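Local coordinates for protein lambda integrase (Enterobacteria phage lambda, PDB 1AE9) that carries out, as its catalytic core domain, the site-specific DNA recombination that integrates the phage genome into the host chromosome and excises it again, at residues A26-V37 / F131-Y142. Residues are numbered along the deposited sequence; the frame is centred on the assembly and turned at random.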
# COMPACT_ATOMS: atom_id res chain seq x y z
N ALA A 26 -2.56 1.27 -19.12
CA ALA A 26 -1.66 1.93 -18.19
C ALA A 26 -0.22 1.82 -18.72
O ALA A 26 0.56 2.77 -18.60
CB ALA A 26 -1.76 1.31 -16.81
N MET A 27 0.11 0.67 -19.33
CA MET A 27 1.45 0.45 -19.90
C MET A 27 1.71 1.46 -21.03
O MET A 27 2.76 2.10 -21.07
CB MET A 27 1.60 -0.98 -20.44
CG MET A 27 1.82 -2.04 -19.36
SD MET A 27 1.78 -3.73 -19.97
CE MET A 27 3.30 -3.73 -21.00
N GLU A 28 0.74 1.61 -21.92
CA GLU A 28 0.87 2.54 -23.03
C GLU A 28 1.01 3.98 -22.52
O GLU A 28 1.89 4.72 -22.98
CB GLU A 28 -0.33 2.44 -23.95
CG GLU A 28 -0.38 1.16 -24.75
CD GLU A 28 -1.60 1.07 -25.64
OE1 GLU A 28 -2.52 1.91 -25.52
OE2 GLU A 28 -1.65 0.13 -26.47
N LEU A 29 0.18 4.35 -21.56
CA LEU A 29 0.21 5.70 -21.01
C LEU A 29 1.55 5.98 -20.30
O LEU A 29 2.07 7.09 -20.38
CB LEU A 29 -0.98 5.91 -20.06
CG LEU A 29 -1.57 7.31 -19.99
CD1 LEU A 29 -2.13 7.72 -21.35
CD2 LEU A 29 -2.67 7.35 -18.93
N ALA A 30 2.12 4.98 -19.66
CA ALA A 30 3.39 5.13 -18.97
C ALA A 30 4.53 5.43 -19.95
O ALA A 30 5.39 6.27 -19.68
CB ALA A 30 3.71 3.88 -18.17
N VAL A 31 4.53 4.73 -21.08
CA VAL A 31 5.58 4.91 -22.09
C VAL A 31 5.41 6.20 -22.90
O VAL A 31 6.38 6.91 -23.13
CB VAL A 31 5.69 3.68 -23.05
CG1 VAL A 31 6.74 3.94 -24.14
CG2 VAL A 31 6.08 2.43 -22.25
N VAL A 32 4.19 6.54 -23.30
CA VAL A 32 3.99 7.74 -24.09
C VAL A 32 4.04 9.06 -23.29
O VAL A 32 4.33 10.11 -23.87
CB VAL A 32 2.71 7.63 -24.97
CG1 VAL A 32 1.45 7.89 -24.17
CG2 VAL A 32 2.80 8.58 -26.16
N THR A 33 3.76 9.03 -21.99
CA THR A 33 3.82 10.25 -21.19
C THR A 33 5.09 10.32 -20.34
O THR A 33 5.47 11.40 -19.87
CB THR A 33 2.60 10.43 -20.22
OG1 THR A 33 2.68 9.47 -19.16
CG2 THR A 33 1.28 10.28 -20.96
N GLY A 34 5.72 9.17 -20.11
CA GLY A 34 6.93 9.12 -19.30
C GLY A 34 6.75 9.47 -17.83
O GLY A 34 7.74 9.66 -17.11
N GLN A 35 5.50 9.52 -17.35
CA GLN A 35 5.23 9.88 -15.96
C GLN A 35 5.31 8.72 -14.97
O GLN A 35 5.06 7.56 -15.32
CB GLN A 35 3.87 10.58 -15.85
CG GLN A 35 3.78 11.88 -16.68
CD GLN A 35 4.97 12.80 -16.47
OE1 GLN A 35 5.23 13.27 -15.35
NE2 GLN A 35 5.73 13.04 -17.52
N ARG A 36 5.72 9.03 -13.74
CA ARG A 36 5.83 8.03 -12.68
C ARG A 36 4.45 7.41 -12.47
O ARG A 36 3.43 8.10 -12.65
CB ARG A 36 6.30 8.67 -11.38
CG ARG A 36 7.71 9.26 -11.45
CD ARG A 36 8.12 9.76 -10.07
NE ARG A 36 9.44 10.39 -10.05
CZ ARG A 36 9.69 11.63 -10.45
NH1 ARG A 36 8.72 12.41 -10.93
NH2 ARG A 36 10.92 12.12 -10.34
N VAL A 37 4.40 6.15 -12.04
CA VAL A 37 3.14 5.45 -11.83
C VAL A 37 2.19 6.17 -10.86
O VAL A 37 0.97 6.21 -11.10
CB VAL A 37 3.36 3.95 -11.44
CG1 VAL A 37 4.06 3.82 -10.09
CG2 VAL A 37 2.02 3.19 -11.46
N PHE A 131 7.11 -2.03 -13.06
CA PHE A 131 6.35 -1.06 -13.85
C PHE A 131 7.14 0.24 -13.96
O PHE A 131 7.07 0.93 -14.98
CB PHE A 131 4.97 -0.80 -13.23
CG PHE A 131 4.05 -0.02 -14.12
CD1 PHE A 131 4.03 1.38 -14.08
CD2 PHE A 131 3.20 -0.67 -15.01
CE1 PHE A 131 3.18 2.11 -14.90
CE2 PHE A 131 2.33 0.06 -15.84
CZ PHE A 131 2.33 1.45 -15.78
N HIS A 132 7.91 0.58 -12.92
CA HIS A 132 8.70 1.80 -12.95
C HIS A 132 9.68 1.83 -14.14
O HIS A 132 10.02 2.90 -14.64
CB HIS A 132 9.49 2.01 -11.66
CG HIS A 132 10.40 3.20 -11.71
ND1 HIS A 132 11.76 3.09 -11.94
CD2 HIS A 132 10.14 4.53 -11.64
CE1 HIS A 132 12.29 4.30 -12.02
NE2 HIS A 132 11.33 5.19 -11.84
N GLU A 133 10.13 0.66 -14.59
CA GLU A 133 11.07 0.63 -15.70
C GLU A 133 10.50 1.17 -17.00
O GLU A 133 11.26 1.48 -17.94
CB GLU A 133 11.66 -0.77 -15.87
CG GLU A 133 12.92 -1.01 -15.03
CD GLU A 133 12.76 -0.58 -13.57
OE1 GLU A 133 12.07 -1.30 -12.81
OE2 GLU A 133 13.31 0.47 -13.17
N LEU A 134 9.19 1.35 -17.05
CA LEU A 134 8.53 1.88 -18.24
C LEU A 134 8.86 3.36 -18.43
O LEU A 134 8.80 3.88 -19.55
CB LEU A 134 7.01 1.67 -18.16
CG LEU A 134 6.55 0.20 -18.25
CD1 LEU A 134 5.06 0.11 -18.03
CD2 LEU A 134 6.92 -0.36 -19.61
N ARG A 135 9.22 4.03 -17.34
CA ARG A 135 9.59 5.45 -17.37
C ARG A 135 10.98 5.62 -18.01
O ARG A 135 11.20 6.54 -18.80
CB ARG A 135 9.56 6.02 -15.94
CG ARG A 135 9.92 7.49 -15.80
CD ARG A 135 9.50 8.01 -14.41
NE ARG A 135 10.34 9.11 -13.93
CZ ARG A 135 10.13 10.40 -14.17
NH1 ARG A 135 9.08 10.81 -14.89
NH2 ARG A 135 10.96 11.31 -13.66
N SER A 136 11.90 4.72 -17.69
CA SER A 136 13.25 4.74 -18.26
C SER A 136 13.14 4.38 -19.74
O SER A 136 13.83 4.96 -20.58
CB SER A 136 14.16 3.72 -17.57
OG SER A 136 14.26 3.98 -16.19
N LEU A 137 12.27 3.42 -20.06
CA LEU A 137 12.07 3.02 -21.45
C LEU A 137 11.57 4.23 -22.24
O LEU A 137 12.09 4.52 -23.32
CB LEU A 137 11.09 1.84 -21.56
CG LEU A 137 10.73 1.35 -22.98
CD1 LEU A 137 11.98 0.98 -23.77
CD2 LEU A 137 9.79 0.18 -22.89
N SER A 138 10.59 4.93 -21.69
CA SER A 138 10.03 6.14 -22.30
C SER A 138 11.16 7.12 -22.64
O SER A 138 11.23 7.66 -23.74
CB SER A 138 9.04 6.80 -21.33
OG SER A 138 8.50 8.00 -21.86
N ALA A 139 12.04 7.36 -21.67
CA ALA A 139 13.16 8.27 -21.85
C ALA A 139 14.09 7.85 -23.00
O ALA A 139 14.40 8.67 -23.86
CB ALA A 139 13.95 8.41 -20.55
N ARG A 140 14.53 6.59 -23.01
CA ARG A 140 15.43 6.08 -24.06
C ARG A 140 14.79 6.13 -25.44
O ARG A 140 15.45 6.49 -26.42
CB ARG A 140 15.90 4.65 -23.75
CG ARG A 140 16.73 4.53 -22.48
CD ARG A 140 17.36 3.15 -22.32
NE ARG A 140 16.38 2.06 -22.38
CZ ARG A 140 15.78 1.52 -21.31
NH1 ARG A 140 16.05 1.95 -20.09
NH2 ARG A 140 14.91 0.54 -21.48
N LEU A 141 13.51 5.80 -25.53
CA LEU A 141 12.82 5.84 -26.80
C LEU A 141 12.66 7.28 -27.30
O LEU A 141 12.82 7.55 -28.49
CB LEU A 141 11.44 5.17 -26.71
CG LEU A 141 11.42 3.66 -26.43
CD1 LEU A 141 9.98 3.15 -26.44
CD2 LEU A 141 12.24 2.92 -27.48
N TYR A 142 12.31 8.20 -26.39
CA TYR A 142 12.14 9.62 -26.74
C TYR A 142 13.46 10.31 -27.06
O TYR A 142 13.50 11.22 -27.88
CB TYR A 142 11.40 10.37 -25.63
CG TYR A 142 9.89 10.34 -25.79
CD1 TYR A 142 9.31 10.58 -27.03
CD2 TYR A 142 9.05 10.06 -24.71
CE1 TYR A 142 7.93 10.55 -27.20
CE2 TYR A 142 7.67 10.03 -24.87
CZ TYR A 142 7.11 10.28 -26.12
OH TYR A 142 5.75 10.28 -26.30
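Ser138 OG gives its hydrogen to Val31 O over 2.7 Å, the shortest hydrogen bond between segments 26-37 and 131-142. Their two helices pack at the heart of the tyrosine recombinase catalytic domain, axes 7.7 Å apart and crossing at -46°, and the two segments bring together three predicted active-site residues, Arg36, His132 and Arg135. Two neighbouring carbonyls near the end of helix 26-33 are thus taken up by side chains of the second helix, since Tyr142 OH donates to Val32 O, 2.8 Å away and at the edge of the tyrosine ring. Gly34, the first residue past the helix, has positive phi and no side chain, and Ser138 OG lies 3.2 Å from its CA. Its own carbonyl turns to Arg135, whose NH1 donates to Gly34 O in the carbonyl plane, although the N-H...O angle is only 136°. Arg135 NH2 binds Leu155 O, so a main-chain oxygen takes each of the two terminal nitrogens, NH1 and NH2. Over one face of that guanidinium lies Arg36: its CG sits above the plane, toward the rim, and the two guanidinium groups stack with centres 3.9 Å apart and planes 26° from parallel. Such paired arginines are consistent with the pocket that receives the scissile phosphate in this family; Gln57 OE1 accepts from Arg36 NH1. Apolar packing continues the contact: Val31 is a knob among Leu134, Leu137, Ser138 and Leu141; with CG1 anti to the backbone N (chi1 177°), CG1 reaches Leu141 while CG2 meets Leu134. Phe131 packs against Ala30 and Val37, edge-to-face with Phe113, one ring face covered by Leu134 CD1, while Ala30 CB lies 3.7 Å from Phe131 CZ and Val37 CB meets Phe131 CD1 obliquely.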